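Local structure of DR2417 (Deinococcus radiodurans, 4XWW) at residues 237-242 and 306-311; 263-268 and 299-304. The protein acts as RNase J, a metal-dependent ribonuclease with 5'-3' exonuclease and possibly endonuclease activity that probably takes part in rRNA maturation. One frame throughout, in Å; residues are numbered along the deposited sequence. Where two conformers were deposited one is given.

Interaction 1: 237-242 and 306-311; sequences RGRVFL and VLFVCT. With nucleotides of chain C.
V240, F241 and L242 pair with L307, F308 and V309 as neighbouring parallel strands in the sheet of the beta-CASP domain, a buried contact whose far end meets RNA. Four backbone hydrogen bonds define the pairing. V240 N reaches V306 O at 3.2 Å, and V240 O takes F308 N at 2.8 Å. Two residues on, L242 N binds F308 O at 2.7 Å, and L242 O receives C310 N, also at 2.7 Å. V240 and L242 each bond through N and O to the residues flanking their partner, as parallel strands do.

On one face of the sheet the rings of F241 and F308 lie side by side, their planes 6° apart but slid so that overlap is slight, with centroids separated by 4.5 Å. F308 CD1 lies over the rim of the F241 ring, 3.3 Å from CE2. Similar first torsions, CG anti to the carbonyl carbon (chi1 -58° in F241, -67° in F308), point both rings the same way. R239 presents a face of its guanidinium to the edge of F241, CZ of the ring lying over the group's centre; D338 holds the charge in a salt bridge. On the opposite face V240 CG1 packs obliquely against CG and CD1 of L307.

Beyond the strand, T311 OG1 donates a hydrogen bond to OP1 of U6 in chain C at 2.6 Å and accepts one from V320 N. The chemistry therefore changes along 306-311: a hydrogen-bonded strand pair with apolar side chains gives way to a hydroxyl bonded to the RNA phosphate.

Interaction 2: 263-268 and 299-304; sequences GRRVVM and GELQDQ
R264 and Q304 approach to 6.9 Å between their CA atoms, and R265 and L301 only to 8.9 Å, so the backbones pass without pairing and no hydrogen bond joins the segments. The contact rests instead on two side-chain meetings at the protein surface.

In the first, the carbonyl oxygen of Q304 sits over the centre of the R264 guanidinium, Q304 O lying 3.1 Å from CZ. NE and NH1 of R264 are each 3.3 Å from Q304 O, yet their angles are poor, as expected for an acceptor above the plane when N-H bonds point along it. The attraction is probably electrostatic, between a delocalised cation and a carbonyl dipole. R264 is extended from CG to NE (chi2 178°, chi3 176°), which carries its head across to the carbonyl, while NH1 hydrogen-bonds to V306 O and G238 O and so fixes the plane that Q304 O covers.

In the second, L301 CD1 rests on the aliphatic part of R265, 3.8 Å from CG. Bends at chi2 and chi3 fold the rest of R265 round, and its NH2 bonds to P291 O. D303, whose CB points away from 263-268, is salt-bridged to R335.

G263, with phi of 74°, is the C-prime residue of a Schellman motif closing helix 249-261, where R264 N bonds back to A259 O. Strand 265-269 then begins, and loop 299-304 leads into strand 306-310 alongside it: the entries to two adjacent parallel strands of a beta-alpha-beta crossover, one of the connections of the parallel beta-CASP sheet.

Strand 306-310 is the common element: interaction 1 uses one of its edges, while strand 265-269 of interaction 2 takes the other, V309 N lying 2.8 Å from V267 O in a probable hydrogen bond. Both segments of interaction 2 fall between those of interaction 1 in sequence, and the two centres are 8 Å apart. R264 ties them together through the NH1 bond to V306 O, 2.8 Å, with NH1 also 3.5 Å from V240 CG2. Interaction 1 binds the RNA directly through T311, and L242 lies about 9 Å, side chain to side chain, from H377, a predicted substrate-binding residue; the nearest atom of interaction 2 is about 9 Å from the RNA.

Interaction 1: 237-242 and 306-311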
# COMPACT_ATOMS: atom_id res chain seq x y z
N ARG A 237 -20.82 17.01 -19.10
CA ARG A 237 -21.83 18.06 -19.10
C ARG A 237 -21.31 19.34 -18.44
O ARG A 237 -21.75 20.44 -18.77
CB ARG A 237 -23.09 17.57 -18.37
CG ARG A 237 -24.29 18.49 -18.42
CD ARG A 237 -25.43 17.91 -17.60
NE ARG A 237 -26.56 18.83 -17.48
CZ ARG A 237 -27.81 18.53 -17.85
NH1 ARG A 237 -28.08 17.34 -18.36
NH2 ARG A 237 -28.77 19.43 -17.70
N GLY A 238 -20.38 19.18 -17.50
CA GLY A 238 -19.94 20.31 -16.70
C GLY A 238 -18.43 20.51 -16.75
O GLY A 238 -17.78 20.22 -17.76
N ARG A 239 -17.87 21.01 -15.66
CA ARG A 239 -16.42 21.20 -15.56
C ARG A 239 -15.68 19.86 -15.58
O ARG A 239 -16.19 18.84 -15.13
CB ARG A 239 -16.08 21.96 -14.27
CG ARG A 239 -16.64 23.35 -14.17
CD ARG A 239 -16.01 24.12 -13.01
NE ARG A 239 -16.28 23.44 -11.74
CZ ARG A 239 -16.01 23.95 -10.55
NH1 ARG A 239 -15.48 25.16 -10.44
NH2 ARG A 239 -16.28 23.25 -9.45
N VAL A 240 -14.46 19.88 -16.11
CA VAL A 240 -13.59 18.70 -16.09
C VAL A 240 -12.30 19.06 -15.37
O VAL A 240 -11.66 20.08 -15.67
CB VAL A 240 -13.26 18.18 -17.52
CG1 VAL A 240 -12.27 17.00 -17.48
CG2 VAL A 240 -14.53 17.82 -18.28
N PHE A 241 -11.93 18.20 -14.42
CA PHE A 241 -10.63 18.23 -13.77
C PHE A 241 -9.90 16.96 -14.15
O PHE A 241 -10.47 15.87 -14.09
CB PHE A 241 -10.75 18.33 -12.25
CG PHE A 241 -11.51 19.54 -11.76
CD1 PHE A 241 -12.89 19.60 -11.88
CD2 PHE A 241 -10.85 20.60 -11.15
CE1 PHE A 241 -13.60 20.72 -11.42
CE2 PHE A 241 -11.54 21.70 -10.69
CZ PHE A 241 -12.92 21.77 -10.83
N LEU A 242 -8.64 17.09 -14.53
CA LEU A 242 -7.87 15.92 -14.89
C LEU A 242 -6.50 16.00 -14.21
O LEU A 242 -5.92 17.07 -14.15
CB LEU A 242 -7.71 15.83 -16.42
CG LEU A 242 -6.92 14.64 -16.97
CD1 LEU A 242 -7.46 14.26 -18.35
CD2 LEU A 242 -5.41 14.97 -17.06
N VAL A 306 -14.68 24.51 -19.43
CA VAL A 306 -13.54 24.58 -18.52
C VAL A 306 -12.83 23.24 -18.33
O VAL A 306 -13.47 22.21 -18.11
CB VAL A 306 -14.02 25.12 -17.16
CG1 VAL A 306 -12.90 25.10 -16.17
CG2 VAL A 306 -14.55 26.55 -17.33
N LEU A 307 -11.50 23.24 -18.45
CA LEU A 307 -10.73 22.05 -18.12
C LEU A 307 -9.53 22.42 -17.23
O LEU A 307 -8.73 23.29 -17.57
CB LEU A 307 -10.26 21.34 -19.39
CG LEU A 307 -9.77 19.91 -19.17
CD1 LEU A 307 -10.05 19.05 -20.39
CD2 LEU A 307 -8.29 19.88 -18.87
N PHE A 308 -9.43 21.76 -16.08
CA PHE A 308 -8.30 21.94 -15.17
C PHE A 308 -7.36 20.75 -15.30
O PHE A 308 -7.79 19.61 -15.14
CB PHE A 308 -8.78 22.03 -13.71
CG PHE A 308 -9.58 23.25 -13.39
CD1 PHE A 308 -10.96 23.25 -13.54
CD2 PHE A 308 -8.97 24.38 -12.87
CE1 PHE A 308 -11.71 24.37 -13.20
CE2 PHE A 308 -9.71 25.49 -12.55
CZ PHE A 308 -11.08 25.49 -12.71
N VAL A 309 -6.09 21.02 -15.58
CA VAL A 309 -5.06 19.97 -15.56
C VAL A 309 -4.29 20.18 -14.27
O VAL A 309 -3.72 21.24 -14.07
CB VAL A 309 -4.13 20.05 -16.79
CG1 VAL A 309 -3.11 18.94 -16.74
CG2 VAL A 309 -4.93 19.97 -18.06
N CYS A 310 -4.34 19.18 -13.37
CA CYS A 310 -3.96 19.34 -11.95
C CYS A 310 -2.87 18.37 -11.47
O CYS A 310 -2.83 17.23 -11.90
CB CYS A 310 -5.18 19.12 -11.05
SG CYS A 310 -6.71 20.01 -11.44
N THR A 311 -2.04 18.83 -10.53
CA THR A 311 -1.11 17.96 -9.82
C THR A 311 -1.85 17.05 -8.85
O THR A 311 -2.96 17.36 -8.44
CB THR A 311 -0.12 18.79 -9.03
OG1 THR A 311 -0.82 19.73 -8.22
CG2 THR A 311 0.82 19.57 -9.98
P U C 6 2.06 20.44 -6.36
OP1 U C 6 0.66 20.94 -6.46
OP2 U C 6 3.05 20.72 -7.44
O5' U C 6 2.70 21.00 -5.01
C5' U C 6 2.14 20.71 -3.74
C4' U C 6 3.06 21.15 -2.63
O4' U C 6 4.30 20.40 -2.70
C3' U C 6 3.51 22.60 -2.69
O3' U C 6 2.55 23.50 -2.16
C2' U C 6 4.82 22.58 -1.93
O2' U C 6 4.60 22.53 -0.53
C1' U C 6 5.40 21.23 -2.37
N1 U C 6 6.27 21.37 -3.56
C2 U C 6 7.61 21.66 -3.34
O2 U C 6 8.07 21.79 -2.22
N3 U C 6 8.38 21.78 -4.47
C4 U C 6 7.97 21.65 -5.78
O4 U C 6 8.79 21.79 -6.69
C5 U C 6 6.58 21.36 -5.93
C6 U C 6 5.80 21.23 -4.85
P U C 5 4.32 15.33 -10.01
OP1 U C 5 3.64 14.04 -9.76
OP2 U C 5 3.86 16.20 -11.11
O5' U C 5 4.28 16.18 -8.67
C5' U C 5 3.01 16.62 -8.14
C4' U C 5 3.06 16.72 -6.64
O4' U C 5 4.23 16.02 -6.12
C3' U C 5 3.23 18.13 -6.08
O3' U C 5 2.01 18.86 -6.12
C2' U C 5 3.73 17.83 -4.68
O2' U C 5 2.70 17.40 -3.81
C1' U C 5 4.69 16.68 -4.95
N1 U C 5 6.06 17.16 -5.19
C2 U C 5 6.85 17.43 -4.09
O2 U C 5 6.45 17.27 -2.95
N3 U C 5 8.11 17.88 -4.37
C4 U C 5 8.66 18.10 -5.62
O4 U C 5 9.81 18.51 -5.71
C5 U C 5 7.78 17.81 -6.71
C6 U C 5 6.54 17.37 -6.47

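Interaction 2: 263-268 and 299-304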
# COMPACT_ATOMS: atom_id res chain seq x y z
N GLY A 263 -13.97 22.89 -27.28
CA GLY A 263 -14.47 24.18 -26.82
C GLY A 263 -14.20 24.50 -25.36
O GLY A 263 -14.90 25.33 -24.76
N ARG A 264 -13.17 23.88 -24.79
CA ARG A 264 -12.79 24.13 -23.40
C ARG A 264 -11.44 24.86 -23.28
O ARG A 264 -10.49 24.53 -23.99
CB ARG A 264 -12.73 22.81 -22.61
CG ARG A 264 -14.07 22.10 -22.54
CD ARG A 264 -13.95 20.78 -21.78
NE ARG A 264 -15.25 20.13 -21.62
CZ ARG A 264 -16.02 20.22 -20.54
NH1 ARG A 264 -15.62 20.93 -19.49
NH2 ARG A 264 -17.20 19.59 -20.49
N ARG A 265 -11.36 25.82 -22.37
CA ARG A 265 -10.10 26.49 -22.07
C ARG A 265 -9.42 25.76 -20.92
O ARG A 265 -10.09 25.11 -20.12
CB ARG A 265 -10.31 27.96 -21.71
CG ARG A 265 -10.99 28.82 -22.79
CD ARG A 265 -10.16 28.84 -24.06
NE ARG A 265 -8.84 29.44 -23.85
CZ ARG A 265 -8.59 30.75 -23.96
NH1 ARG A 265 -9.56 31.60 -24.29
NH2 ARG A 265 -7.36 31.21 -23.75
N VAL A 266 -8.09 25.87 -20.85
CA VAL A 266 -7.34 25.03 -19.93
C VAL A 266 -6.66 25.85 -18.83
O VAL A 266 -6.08 26.90 -19.08
CB VAL A 266 -6.28 24.21 -20.70
CG1 VAL A 266 -5.44 23.34 -19.76
CG2 VAL A 266 -6.99 23.33 -21.73
N VAL A 267 -6.76 25.35 -17.60
CA VAL A 267 -6.04 25.92 -16.46
C VAL A 267 -5.03 24.89 -16.00
O VAL A 267 -5.38 23.74 -15.75
CB VAL A 267 -6.96 26.26 -15.26
CG1 VAL A 267 -6.14 26.84 -14.11
CG2 VAL A 267 -8.06 27.23 -15.64
N MET A 268 -3.78 25.31 -15.91
CA MET A 268 -2.74 24.44 -15.37
C MET A 268 -2.63 24.75 -13.88
O MET A 268 -2.35 25.89 -13.50
CB MET A 268 -1.41 24.65 -16.09
CG MET A 268 -1.47 24.39 -17.60
SD MET A 268 -1.57 22.64 -18.07
CE MET A 268 0.15 22.15 -17.92
N GLY A 299 -13.52 31.12 -14.35
CA GLY A 299 -14.71 31.32 -13.57
C GLY A 299 -15.70 32.20 -14.30
O GLY A 299 -16.89 32.21 -13.98
N GLU A 300 -15.21 32.94 -15.29
CA GLU A 300 -16.05 33.79 -16.13
C GLU A 300 -16.83 32.98 -17.16
O GLU A 300 -17.80 33.47 -17.73
CB GLU A 300 -15.20 34.83 -16.87
CG GLU A 300 -14.46 35.77 -15.96
CD GLU A 300 -15.20 37.07 -15.80
OE1 GLU A 300 -15.95 37.46 -16.72
OE2 GLU A 300 -15.05 37.71 -14.74
N LEU A 301 -16.38 31.75 -17.40
CA LEU A 301 -16.93 30.89 -18.44
C LEU A 301 -18.01 29.92 -17.92
O LEU A 301 -18.15 29.73 -16.71
CB LEU A 301 -15.79 30.09 -19.08
CG LEU A 301 -14.56 30.87 -19.58
CD1 LEU A 301 -13.52 29.92 -20.19
CD2 LEU A 301 -15.00 31.91 -20.56
N GLN A 302 -18.77 29.32 -18.83
CA GLN A 302 -19.74 28.30 -18.43
C GLN A 302 -18.99 27.03 -18.07
O GLN A 302 -17.91 26.79 -18.59
CB GLN A 302 -20.75 28.02 -19.54
CG GLN A 302 -21.52 29.23 -19.98
CD GLN A 302 -22.21 29.94 -18.83
OE1 GLN A 302 -21.74 30.98 -18.37
NE2 GLN A 302 -23.32 29.37 -18.37
N ASP A 303 -19.57 26.22 -17.20
CA ASP A 303 -18.92 25.01 -16.71
C ASP A 303 -18.36 24.12 -17.83
O ASP A 303 -17.22 23.64 -17.75
CB ASP A 303 -19.91 24.19 -15.85
CG ASP A 303 -20.17 24.83 -14.49
OD1 ASP A 303 -19.44 25.77 -14.12
OD2 ASP A 303 -21.12 24.38 -13.79
N GLN A 304 -19.13 23.94 -18.89
CA GLN A 304 -18.71 23.00 -19.94
C GLN A 304 -17.57 23.55 -20.81
O GLN A 304 -17.10 22.87 -21.73
CB GLN A 304 -19.92 22.62 -20.81
CG GLN A 304 -20.54 23.79 -21.54
CD GLN A 304 -21.70 24.46 -20.78
OE1 GLN A 304 -21.67 24.62 -19.56
NE2 GLN A 304 -22.72 24.86 -21.53